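Local atomic coordinates of xylose isomerase-like TIM barrel (Anabaena variabilis ATCC 29413, PDB entry 2QW5), a protein that binds zinc and D-xylose in a TIM barrel and is probably an isomerase or epimerase acting on sugars or sugar phosphates. Residues A[244-249]-A[272-277]; A[95-100]-A[156-161]; A[296-301]-A[309-314]; A[29-34]-A[71-76]. One frame throughout, in Å; residues are numbered along the deposited sequence.

How the contacts relate
Contact 1 lies nearest the middle of the chain, about 12 Å from its centre, where a barrel strand carrying a zinc ligand meets the turn into the next strand. The other three are peripheral, at about 21 to 23 Å. Contact 4 joins two helices of the outer layer, whereas contacts 2 and 3 each involve loops; no helix or strand serves two contacts. Chemistry follows place: contacts 1 and 4 rest on methyls, methylenes and tyrosine rings without a hydrogen bond across, contact 2 is a polar mesh, and contact 3 combines CH-pi contacts, two hydrogen bonds and bridging waters. Contacts 2 and 3 also meet between subunits, since K156 packs on R298 of a neighbouring subunit.

Contact 1. Residues A[244-249]-A[272-277]; sequences HYVQVS and KVYDGP. With ZN (zinc ion), chain D.
V246 and Y274 form the tight part of this contact. The CG2 methyl of V246 stands over one face of the Y274 ring, 3.8 Å from the centroid and 14° off the ring normal, a CH-pi contact made almost straight down. On the opposite face the backbone N of G276 lies over the ring centre, so the phenol is sandwiched between the strand and its own turn. CG of Y274 is anti to the backbone N (chi1 177°), which stretches the ring toward the strand until OH comes within 3.4 Å of Y245 CA. Y274 OH finds its acceptor within its own segment, donating to P277 O at 2.6 Å.

The setting is the beta-alpha-beta unit of a TIM barrel. Strand 243-248 leads to helix 263-273, and residues 274-277 return the chain to strand 278-280, which lies beside the first strand and shares backbone bonds with V246 through A279. V246 thus faces the returning turn, while Q247, on the other side of the strand, binds zinc through OE1 at 2.4 Å. E183, D216, E281 and a water 2.0 Å from the zinc complete the site.

Packing is looser where Y245 and P277 meet: the two side chains cross at about a right angle, with Y245 CE1 4.0 Å from P277 CG. The hydroxyl of Y245 is held elsewhere, by E49 and S85. Toward solvent the contact thins out; H244, partly exposed, offers mainly its backbone carbonyl group to the edge of the Y274 ring, while its imidazole takes no part, NE2 being hydrogen-bonded to K209 O.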
# COMPACT_ATOMS: atom_id res chain seq x y z
N HIS A 244 -9.72 -19.81 -30.16
CA HIS A 244 -10.88 -20.42 -29.54
C HIS A 244 -12.02 -19.52 -29.16
O HIS A 244 -13.13 -20.01 -28.93
CB HIS A 244 -10.44 -21.20 -28.30
CG HIS A 244 -9.46 -22.30 -28.60
ND1 HIS A 244 -9.47 -23.01 -29.78
CD2 HIS A 244 -8.52 -22.88 -27.82
CE1 HIS A 244 -8.53 -23.94 -29.73
NE2 HIS A 244 -7.96 -23.90 -28.54
N TYR A 245 -11.78 -18.22 -29.03
CA TYR A 245 -12.82 -17.31 -28.51
C TYR A 245 -12.49 -15.86 -28.80
O TYR A 245 -11.33 -15.53 -28.99
CB TYR A 245 -12.90 -17.53 -27.01
CG TYR A 245 -14.13 -17.04 -26.28
CD1 TYR A 245 -15.43 -17.41 -26.67
CD2 TYR A 245 -14.00 -16.31 -25.10
CE1 TYR A 245 -16.56 -17.03 -25.89
CE2 TYR A 245 -15.12 -15.92 -24.34
CZ TYR A 245 -16.38 -16.28 -24.73
OH TYR A 245 -17.44 -15.86 -23.98
N VAL A 246 -13.50 -15.00 -28.79
CA VAL A 246 -13.35 -13.57 -29.11
C VAL A 246 -14.30 -12.77 -28.23
O VAL A 246 -15.46 -13.15 -28.09
CB VAL A 246 -13.67 -13.27 -30.60
CG1 VAL A 246 -13.70 -11.75 -30.87
CG2 VAL A 246 -12.66 -13.91 -31.53
N GLN A 247 -13.76 -11.70 -27.62
CA GLN A 247 -14.50 -10.78 -26.77
C GLN A 247 -14.44 -9.34 -27.31
O GLN A 247 -13.39 -8.87 -27.77
CB GLN A 247 -13.96 -10.80 -25.37
CG GLN A 247 -14.11 -12.09 -24.67
CD GLN A 247 -13.59 -11.99 -23.27
OE1 GLN A 247 -12.51 -11.47 -23.04
NE2 GLN A 247 -14.39 -12.43 -22.30
N VAL A 248 -15.60 -8.67 -27.32
CA VAL A 248 -15.69 -7.27 -27.72
C VAL A 248 -15.93 -6.50 -26.42
O VAL A 248 -16.86 -6.81 -25.64
CB VAL A 248 -16.77 -6.97 -28.80
CG1 VAL A 248 -16.27 -7.54 -30.15
CG2 VAL A 248 -18.15 -7.51 -28.40
N SER A 249 -15.06 -5.52 -26.19
CA SER A 249 -15.05 -4.73 -24.97
C SER A 249 -14.36 -3.42 -25.28
O SER A 249 -13.28 -3.43 -25.90
CB SER A 249 -14.22 -5.44 -23.90
OG SER A 249 -14.39 -4.84 -22.65
N LYS A 272 -13.24 -13.58 -40.89
CA LYS A 272 -12.77 -14.43 -41.98
C LYS A 272 -12.42 -15.84 -41.57
O LYS A 272 -12.62 -16.74 -42.36
CB LYS A 272 -11.53 -13.82 -42.66
CG LYS A 272 -11.87 -12.60 -43.50
CD LYS A 272 -10.67 -11.81 -44.08
CE LYS A 272 -11.20 -10.50 -44.76
NZ LYS A 272 -10.13 -9.60 -45.27
N VAL A 273 -11.89 -16.04 -40.36
CA VAL A 273 -11.40 -17.35 -39.89
C VAL A 273 -12.02 -17.93 -38.62
O VAL A 273 -11.70 -19.04 -38.25
CB VAL A 273 -9.87 -17.29 -39.63
CG1 VAL A 273 -9.14 -16.75 -40.87
CG2 VAL A 273 -9.54 -16.44 -38.38
N TYR A 274 -12.90 -17.19 -37.96
CA TYR A 274 -13.49 -17.57 -36.68
C TYR A 274 -14.98 -17.58 -36.86
O TYR A 274 -15.51 -16.61 -37.35
CB TYR A 274 -13.12 -16.52 -35.62
CG TYR A 274 -13.74 -16.77 -34.26
CD1 TYR A 274 -13.24 -17.78 -33.41
CD2 TYR A 274 -14.84 -16.02 -33.83
CE1 TYR A 274 -13.83 -18.02 -32.16
CE2 TYR A 274 -15.41 -16.25 -32.62
CZ TYR A 274 -14.90 -17.26 -31.77
OH TYR A 274 -15.51 -17.47 -30.57
N ASP A 275 -15.63 -18.67 -36.47
CA ASP A 275 -17.09 -18.75 -36.54
C ASP A 275 -17.73 -19.07 -35.19
O ASP A 275 -18.91 -19.43 -35.14
CB ASP A 275 -17.54 -19.73 -37.69
CG ASP A 275 -17.26 -21.21 -37.40
OD1 ASP A 275 -16.85 -21.62 -36.27
OD2 ASP A 275 -17.49 -22.00 -38.35
N GLY A 276 -16.97 -18.91 -34.10
CA GLY A 276 -17.49 -19.15 -32.76
C GLY A 276 -18.31 -17.98 -32.22
O GLY A 276 -18.59 -17.04 -32.94
N PRO A 277 -18.69 -18.04 -30.94
CA PRO A 277 -19.47 -16.96 -30.34
C PRO A 277 -18.62 -15.71 -30.06
O PRO A 277 -17.43 -15.85 -29.77
CB PRO A 277 -19.95 -17.58 -29.03
CG PRO A 277 -18.96 -18.61 -28.70
CD PRO A 277 -18.46 -19.15 -29.99
ZN ZN D . -11.63 -10.14 -21.25
O HOH W 1 -10.98 -9.13 -19.62

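Contact 2. Residues A[95-100]-A[156-161]; sequences DPSSNY and KVRYAN
S97 OG is gripped by three polar bonds, accepting two from R158 and donating one to D95. R158 comes side-on, with NE at 2.9 Å and NH2 at 3.2 Å from S97 OG, which lies close to the guanidinium plane. S97 OG in turn donates to D95 OD1 at 2.5 Å, on its syn lone pair. OD1 also receives the backbone N of S97 from above the carboxylate plane, closing an Asx turn within the type I beta turn D95-S98. The other oxygen, D95 OD2, forms a salt bridge with R158 NH2 at 3.0 Å. Bends at chi2 (-73°) and chi3 (-69°) fold the arginine back over S97 so that one guanidinium reaches both residues. A leucine in place of R158 would probably leave the D95 carboxylate without its charged mate and S97 OG without two donors.

One helical turn on, N161 ND2 gives one bond to S97 O at 2.7 Å, nearly straight at 170°, and another to N99 OD1 at 2.7 Å. Both acceptors lie near its amide plane, although the N99 amide stands perpendicular to it. In TIM-barrel terms, the loop between strand 83-87 and helix 101-120 is fastened to helix 148-176. D95 to S98 are buried, so the helix side chains probably offset the cost of burying a carboxylate, a hydroxyl and a turn carbonyl, and R158 is likely to keep D95 ionised.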
# COMPACT_ATOMS: atom_id res chain seq x y z
N ASP A 95 -0.85 -21.35 -8.69
CA ASP A 95 0.04 -20.78 -9.69
C ASP A 95 0.83 -21.87 -10.44
O ASP A 95 1.80 -22.42 -9.90
CB ASP A 95 0.96 -19.74 -9.03
CG ASP A 95 1.92 -19.07 -10.01
OD1 ASP A 95 1.82 -19.27 -11.24
OD2 ASP A 95 2.80 -18.33 -9.52
N PRO A 96 0.45 -22.13 -11.70
CA PRO A 96 1.16 -23.14 -12.49
C PRO A 96 2.55 -22.75 -12.96
O PRO A 96 3.25 -23.61 -13.46
CB PRO A 96 0.23 -23.37 -13.68
CG PRO A 96 -0.47 -22.10 -13.87
CD PRO A 96 -0.70 -21.60 -12.46
N SER A 97 2.91 -21.48 -12.82
CA SER A 97 4.23 -20.96 -13.17
C SER A 97 5.17 -20.91 -11.96
O SER A 97 6.28 -20.36 -12.05
CB SER A 97 4.09 -19.56 -13.81
OG SER A 97 3.61 -18.62 -12.86
N SER A 98 4.78 -21.51 -10.84
CA SER A 98 5.61 -21.55 -9.64
C SER A 98 6.91 -22.32 -9.90
O SER A 98 6.94 -23.17 -10.76
CB SER A 98 4.89 -22.25 -8.50
OG SER A 98 5.73 -22.42 -7.36
N ASN A 99 7.96 -21.98 -9.18
CA ASN A 99 9.20 -22.76 -9.24
C ASN A 99 9.08 -24.06 -8.47
O ASN A 99 9.94 -24.91 -8.64
CB ASN A 99 10.37 -22.00 -8.64
CG ASN A 99 10.79 -20.84 -9.46
OD1 ASN A 99 10.64 -20.80 -10.69
ND2 ASN A 99 11.37 -19.87 -8.77
N TYR A 100 8.03 -24.23 -7.65
CA TYR A 100 7.88 -25.38 -6.77
C TYR A 100 6.93 -26.43 -7.37
O TYR A 100 5.73 -26.15 -7.58
CB TYR A 100 7.43 -24.92 -5.36
CG TYR A 100 8.28 -23.77 -4.87
CD1 TYR A 100 9.70 -23.88 -4.81
CD2 TYR A 100 7.71 -22.54 -4.51
CE1 TYR A 100 10.51 -22.80 -4.40
CE2 TYR A 100 8.51 -21.46 -4.10
CZ TYR A 100 9.92 -21.61 -4.05
OH TYR A 100 10.70 -20.57 -3.65
N LYS A 156 10.37 -15.13 -18.15
CA LYS A 156 10.86 -16.28 -18.95
C LYS A 156 10.88 -17.55 -18.13
O LYS A 156 10.51 -18.62 -18.64
CB LYS A 156 12.27 -16.04 -19.50
CG LYS A 156 12.40 -14.91 -20.50
CD LYS A 156 13.90 -14.71 -20.81
CE LYS A 156 14.10 -13.57 -21.79
NZ LYS A 156 15.53 -13.43 -22.16
N VAL A 157 11.26 -17.43 -16.85
CA VAL A 157 11.33 -18.58 -15.94
C VAL A 157 9.91 -19.06 -15.60
O VAL A 157 9.65 -20.25 -15.61
CB VAL A 157 12.13 -18.28 -14.66
CG1 VAL A 157 12.21 -19.53 -13.74
CG2 VAL A 157 13.50 -17.76 -14.99
N ARG A 158 8.99 -18.11 -15.37
CA ARG A 158 7.60 -18.42 -15.05
C ARG A 158 6.92 -19.11 -16.23
O ARG A 158 6.26 -20.15 -16.05
CB ARG A 158 6.82 -17.14 -14.69
CG ARG A 158 7.42 -16.35 -13.50
CD ARG A 158 7.20 -17.02 -12.13
NE ARG A 158 5.78 -16.96 -11.79
CZ ARG A 158 5.14 -15.91 -11.26
NH1 ARG A 158 5.78 -14.79 -10.92
NH2 ARG A 158 3.83 -15.99 -11.05
N TYR A 159 7.13 -18.59 -17.44
CA TYR A 159 6.57 -19.21 -18.64
C TYR A 159 7.13 -20.64 -18.84
O TYR A 159 6.37 -21.54 -19.13
CB TYR A 159 6.76 -18.34 -19.88
CG TYR A 159 5.99 -17.03 -19.86
CD1 TYR A 159 4.66 -16.96 -19.42
CD2 TYR A 159 6.56 -15.86 -20.34
CE1 TYR A 159 3.95 -15.73 -19.41
CE2 TYR A 159 5.87 -14.62 -20.34
CZ TYR A 159 4.57 -14.57 -19.89
OH TYR A 159 3.92 -13.36 -19.91
N ALA A 160 8.44 -20.84 -18.66
CA ALA A 160 9.06 -22.19 -18.74
C ALA A 160 8.46 -23.18 -17.71
O ALA A 160 8.18 -24.35 -18.05
CB ALA A 160 10.56 -22.13 -18.62
N ASN A 161 8.23 -22.70 -16.50
CA ASN A 161 7.59 -23.51 -15.44
C ASN A 161 6.17 -23.92 -15.81
O ASN A 161 5.76 -25.03 -15.52
CB ASN A 161 7.45 -22.74 -14.11
CG ASN A 161 8.78 -22.41 -13.46
OD1 ASN A 161 9.80 -23.03 -13.75
ND2 ASN A 161 8.76 -21.41 -12.55

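Contact 3. Residues A[296-301]-A[309-314]; sequences TRRKFW and NQYPNA
W301 lies between N309 and N313, in the long loop through which this TIM barrel passes from helix 287-290 to its last helix, 314-332. From CB of W301 the side chain turns to place CG between the backbone N and the carbonyl carbon (chi1 58°), bringing the indole across the second segment. W301 CD1 comes first, 3.1 Å from N309 OD1. Next along the edge, W301 NE1 donates to Y311 O at 3.0 Å, approaching from above that carbonyl's plane. W301 CE2 lies 3.4 Å from N313 CB, which stands over the indole in a CH-pi contact with its six-membered ring. The opposite face is covered by N309 N. At the far end CH2 meets N313 ND2, the amide standing perpendicular to the ring.

Both flanking asparagines also shape the backbone. N309 OD1 accepts from Y311 N in an Asx turn, and N313 is the N-cap of the last helix, its OD1 taking the backbone N of D316. A314 N, at the start of that helix, bonds to W301 O at 2.9 Å.

R298 and Y311 make a second face contact, also CH-pi, with guanidinium and ring planes only 5° apart. R298 CD sits over the ring centre, NE lies 3.4 Å from CZ of Y311, and Q310 CG covers the other face. The guanidinium extends beyond the chain to a salt bridge with E153 of a neighbouring subunit. Between these two face contacts, K299 O accepts from two waters; one also donates to P312 O at 2.7 Å, and the other accepts from N309 ND2.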
# COMPACT_ATOMS: atom_id res chain seq x y z
N THR A 296 -13.65 5.39 -12.38
CA THR A 296 -14.12 6.72 -12.01
C THR A 296 -15.54 6.94 -12.57
O THR A 296 -16.25 7.83 -12.10
CB THR A 296 -13.17 7.80 -12.52
OG1 THR A 296 -13.24 7.82 -13.94
CG2 THR A 296 -11.66 7.55 -12.06
N ARG A 297 -15.95 6.15 -13.57
CA ARG A 297 -17.27 6.26 -14.18
C ARG A 297 -18.39 5.78 -13.26
O ARG A 297 -18.21 4.87 -12.44
CB ARG A 297 -17.36 5.48 -15.50
CG ARG A 297 -16.99 3.95 -15.46
CD ARG A 297 -17.25 3.29 -16.81
NE ARG A 297 -16.42 2.09 -17.02
CZ ARG A 297 -16.69 0.85 -16.61
NH1 ARG A 297 -17.79 0.58 -15.94
NH2 ARG A 297 -15.82 -0.12 -16.88
N ARG A 298 -19.57 6.34 -13.48
CA ARG A 298 -20.73 5.92 -12.71
C ARG A 298 -21.15 4.47 -13.06
O ARG A 298 -20.94 3.98 -14.20
CB ARG A 298 -21.91 6.85 -12.94
CG ARG A 298 -21.71 8.23 -12.44
CD ARG A 298 -23.01 9.02 -12.58
NE ARG A 298 -22.81 10.40 -12.16
CZ ARG A 298 -22.86 10.86 -10.90
NH1 ARG A 298 -23.11 10.07 -9.85
NH2 ARG A 298 -22.64 12.15 -10.68
N LYS A 299 -21.74 3.82 -12.06
CA LYS A 299 -22.24 2.47 -12.16
C LYS A 299 -23.46 2.43 -13.08
O LYS A 299 -24.28 3.35 -13.09
CB LYS A 299 -22.64 1.94 -10.77
CG LYS A 299 -23.10 0.46 -10.72
CD LYS A 299 -23.42 0.02 -9.31
CE LYS A 299 -23.64 -1.48 -9.22
NZ LYS A 299 -24.08 -1.90 -7.84
N PHE A 300 -23.56 1.36 -13.87
CA PHE A 300 -24.77 1.07 -14.66
C PHE A 300 -25.61 0.30 -13.64
O PHE A 300 -25.42 -0.91 -13.43
CB PHE A 300 -24.50 0.25 -15.91
CG PHE A 300 -23.33 0.72 -16.70
CD1 PHE A 300 -23.24 2.04 -17.11
CD2 PHE A 300 -22.32 -0.18 -17.09
CE1 PHE A 300 -22.19 2.49 -17.89
CE2 PHE A 300 -21.25 0.26 -17.87
CZ PHE A 300 -21.17 1.61 -18.25
N TRP A 301 -26.51 1.03 -12.97
CA TRP A 301 -27.25 0.47 -11.85
C TRP A 301 -28.05 -0.76 -12.23
O TRP A 301 -28.63 -0.83 -13.30
CB TRP A 301 -28.13 1.50 -11.14
CG TRP A 301 -29.13 2.16 -11.98
CD1 TRP A 301 -28.94 3.28 -12.70
CD2 TRP A 301 -30.51 1.81 -12.12
NE1 TRP A 301 -30.10 3.62 -13.34
CE2 TRP A 301 -31.09 2.76 -12.98
CE3 TRP A 301 -31.31 0.77 -11.63
CZ2 TRP A 301 -32.43 2.71 -13.38
CZ3 TRP A 301 -32.66 0.71 -12.02
CH2 TRP A 301 -33.20 1.69 -12.90
N ASN A 309 -31.85 5.46 -10.76
CA ASN A 309 -31.41 6.83 -10.86
C ASN A 309 -31.55 7.27 -12.30
O ASN A 309 -31.94 6.47 -13.16
CB ASN A 309 -29.98 7.02 -10.27
CG ASN A 309 -28.87 6.36 -11.10
OD1 ASN A 309 -28.87 6.40 -12.33
ND2 ASN A 309 -27.88 5.81 -10.42
N GLN A 310 -31.19 8.51 -12.58
CA GLN A 310 -31.36 9.05 -13.93
C GLN A 310 -30.36 8.56 -14.99
O GLN A 310 -30.52 8.90 -16.17
CB GLN A 310 -31.37 10.58 -13.91
CG GLN A 310 -30.03 11.30 -13.68
CD GLN A 310 -29.78 11.69 -12.23
OE1 GLN A 310 -30.08 10.92 -11.29
NE2 GLN A 310 -29.20 12.88 -12.05
N TYR A 311 -29.33 7.83 -14.57
CA TYR A 311 -28.28 7.37 -15.47
C TYR A 311 -28.66 6.03 -16.11
O TYR A 311 -29.66 5.42 -15.70
CB TYR A 311 -26.94 7.31 -14.72
CG TYR A 311 -26.61 8.65 -14.10
CD1 TYR A 311 -26.27 9.73 -14.90
CD2 TYR A 311 -26.67 8.85 -12.71
CE1 TYR A 311 -25.98 11.00 -14.32
CE2 TYR A 311 -26.39 10.09 -12.13
CZ TYR A 311 -26.04 11.16 -12.95
OH TYR A 311 -25.74 12.39 -12.39
N PRO A 312 -27.96 5.62 -17.18
CA PRO A 312 -28.27 4.31 -17.78
C PRO A 312 -28.09 3.14 -16.80
O PRO A 312 -27.18 3.18 -15.94
CB PRO A 312 -27.26 4.23 -18.95
CG PRO A 312 -26.96 5.63 -19.28
CD PRO A 312 -26.90 6.30 -17.95
N ASN A 313 -29.01 2.17 -16.90
CA ASN A 313 -29.00 0.97 -16.06
C ASN A 313 -28.23 -0.15 -16.79
O ASN A 313 -27.87 0.00 -17.96
CB ASN A 313 -30.40 0.58 -15.55
CG ASN A 313 -31.32 -0.06 -16.57
OD1 ASN A 313 -30.92 -0.75 -17.50
ND2 ASN A 313 -32.61 0.13 -16.35
N ALA A 314 -28.02 -1.24 -16.07
CA ALA A 314 -27.29 -2.41 -16.59
C ALA A 314 -27.87 -2.97 -17.89
O ALA A 314 -27.14 -3.34 -18.81
CB ALA A 314 -27.22 -3.51 -15.50
O HOH W 2 -25.01 4.74 -15.53
O HOH W 3 -25.22 4.91 -10.99

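Contact 4. Residues A[29-34]-A[71-76]; sequences YRRIVV and RHYLDS
The ring of Y73 takes R30 on one face: CD of R30 lies 4.1 Å from the centroid, 25° off the normal, in a CH-pi contact. The guanidinium of R30 is inclined to the ring by 37°, its NH1 reaching Y73 CB rather than the ring centre, and its NE is bonded to P24 O. At the far end of the ring, Y73 OH lies near the plane of the R31 guanidinium, at its edge, but the closer touch is with R31 CG at 3.4 Å; the charge of R31 is paired with D28. V34 approaches obliquely, placing CG2 3.5 Å from Y73 CE2.

These side chains join helix 27-42 to helix 60-76, neighbours in the outer layer of the TIM barrel. The axes of the two segments approach to 10.7 Å and cross at -55°; with CG anti to the backbone N (chi1 -180°), the Y73 ring extends to the first helix and fills the interval. Deeper in, V34 CG2 also meets L74 CD2 at 3.6 Å, and V33 CG1 touches the same leucine methyl more loosely. Were Y73 replaced by an alanine, R30 CD and V34 CG2 would probably lose the ring they rest on, opening a gap between the helices.

No hydrogen bond passes between the segments. The arginines lend their methylenes to the aromatic ring while the guanidinium groups find polar partners outside the two segments, so cohesion here probably depends on fit and apolar burial rather than on electrostatic pairing.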
# COMPACT_ATOMS: atom_id res chain seq x y z
N TYR A 29 -30.16 -16.55 -4.77
CA TYR A 29 -29.33 -15.92 -5.81
C TYR A 29 -29.57 -16.56 -7.19
O TYR A 29 -29.60 -15.84 -8.18
CB TYR A 29 -27.84 -15.95 -5.44
CG TYR A 29 -27.03 -14.99 -6.27
CD1 TYR A 29 -27.16 -13.61 -6.08
CD2 TYR A 29 -26.14 -15.45 -7.22
CE1 TYR A 29 -26.42 -12.70 -6.86
CE2 TYR A 29 -25.38 -14.55 -7.99
CZ TYR A 29 -25.52 -13.19 -7.80
OH TYR A 29 -24.79 -12.31 -8.54
N ARG A 30 -29.78 -17.88 -7.25
CA ARG A 30 -30.12 -18.53 -8.55
C ARG A 30 -31.27 -17.85 -9.25
O ARG A 30 -31.29 -17.80 -10.48
CB ARG A 30 -30.58 -19.96 -8.38
CG ARG A 30 -29.58 -20.89 -8.00
CD ARG A 30 -30.22 -22.24 -7.84
NE ARG A 30 -29.24 -23.23 -7.43
CZ ARG A 30 -29.53 -24.50 -7.15
NH1 ARG A 30 -30.79 -24.96 -7.25
NH2 ARG A 30 -28.55 -25.32 -6.76
N ARG A 31 -32.26 -17.42 -8.47
CA ARG A 31 -33.42 -16.73 -9.03
C ARG A 31 -33.05 -15.44 -9.72
O ARG A 31 -33.63 -15.10 -10.76
CB ARG A 31 -34.52 -16.51 -7.97
CG ARG A 31 -35.25 -17.82 -7.66
CD ARG A 31 -36.44 -17.67 -6.74
NE ARG A 31 -36.08 -17.88 -5.34
CZ ARG A 31 -35.82 -19.07 -4.77
NH1 ARG A 31 -35.82 -20.22 -5.48
NH2 ARG A 31 -35.52 -19.13 -3.46
N ILE A 32 -32.09 -14.72 -9.13
CA ILE A 32 -31.57 -13.47 -9.70
C ILE A 32 -30.81 -13.76 -11.00
O ILE A 32 -31.05 -13.10 -12.00
CB ILE A 32 -30.67 -12.70 -8.69
CG1 ILE A 32 -31.52 -12.22 -7.50
CG2 ILE A 32 -30.07 -11.50 -9.35
CD1 ILE A 32 -30.67 -11.58 -6.36
N VAL A 33 -29.93 -14.77 -10.99
CA VAL A 33 -29.21 -15.21 -12.19
C VAL A 33 -30.17 -15.52 -13.37
O VAL A 33 -29.98 -15.03 -14.50
CB VAL A 33 -28.31 -16.45 -11.88
CG1 VAL A 33 -27.65 -16.99 -13.16
CG2 VAL A 33 -27.26 -16.10 -10.84
N VAL A 34 -31.24 -16.27 -13.07
CA VAL A 34 -32.23 -16.65 -14.10
C VAL A 34 -33.00 -15.45 -14.63
O VAL A 34 -33.16 -15.33 -15.84
CB VAL A 34 -33.12 -17.81 -13.63
CG1 VAL A 34 -34.30 -18.05 -14.60
CG2 VAL A 34 -32.25 -19.09 -13.42
N ARG A 71 -26.67 -25.64 -13.43
CA ARG A 71 -27.04 -26.02 -14.83
C ARG A 71 -28.45 -26.64 -14.87
O ARG A 71 -29.27 -26.28 -15.73
CB ARG A 71 -26.02 -27.00 -15.40
CG ARG A 71 -26.20 -27.44 -16.87
CD ARG A 71 -26.00 -26.36 -17.90
NE ARG A 71 -27.22 -25.69 -18.36
CZ ARG A 71 -27.27 -24.82 -19.36
NH1 ARG A 71 -26.16 -24.48 -20.03
NH2 ARG A 71 -28.43 -24.28 -19.72
N HIS A 72 -28.72 -27.56 -13.95
CA HIS A 72 -30.03 -28.22 -13.90
C HIS A 72 -31.17 -27.26 -13.57
O HIS A 72 -32.25 -27.41 -14.11
CB HIS A 72 -30.04 -29.42 -12.96
CG HIS A 72 -29.15 -30.54 -13.41
ND1 HIS A 72 -28.69 -31.51 -12.56
CD2 HIS A 72 -28.61 -30.81 -14.62
CE1 HIS A 72 -27.92 -32.36 -13.22
NE2 HIS A 72 -27.86 -31.96 -14.48
N TYR A 73 -30.90 -26.27 -12.73
CA TYR A 73 -31.90 -25.26 -12.39
C TYR A 73 -32.19 -24.34 -13.60
O TYR A 73 -33.35 -23.97 -13.85
CB TYR A 73 -31.45 -24.46 -11.15
CG TYR A 73 -32.45 -23.42 -10.75
CD1 TYR A 73 -33.64 -23.78 -10.11
CD2 TYR A 73 -32.24 -22.07 -11.04
CE1 TYR A 73 -34.61 -22.82 -9.77
CE2 TYR A 73 -33.18 -21.10 -10.68
CZ TYR A 73 -34.36 -21.49 -10.04
OH TYR A 73 -35.28 -20.54 -9.69
N LEU A 74 -31.13 -23.95 -14.33
CA LEU A 74 -31.33 -23.16 -15.55
C LEU A 74 -32.18 -23.97 -16.54
O LEU A 74 -33.11 -23.42 -17.13
CB LEU A 74 -29.99 -22.76 -16.22
CG LEU A 74 -28.91 -21.92 -15.50
CD1 LEU A 74 -27.79 -21.64 -16.51
CD2 LEU A 74 -29.37 -20.64 -14.85
N ASP A 75 -31.89 -25.27 -16.67
CA ASP A 75 -32.66 -26.15 -17.60
C ASP A 75 -34.12 -26.26 -17.19
O ASP A 75 -35.01 -26.10 -18.03
CB ASP A 75 -32.05 -27.55 -17.65
CG ASP A 75 -30.68 -27.57 -18.27
OD1 ASP A 75 -30.29 -26.58 -18.94
OD2 ASP A 75 -29.98 -28.59 -18.06
N SER A 76 -34.36 -26.43 -15.89
CA SER A 76 -35.74 -26.51 -15.37
C SER A 76 -36.51 -25.20 -15.54
O SER A 76 -37.75 -25.22 -15.59
CB SER A 76 -35.75 -26.99 -13.92
OG SER A 76 -35.30 -25.99 -13.04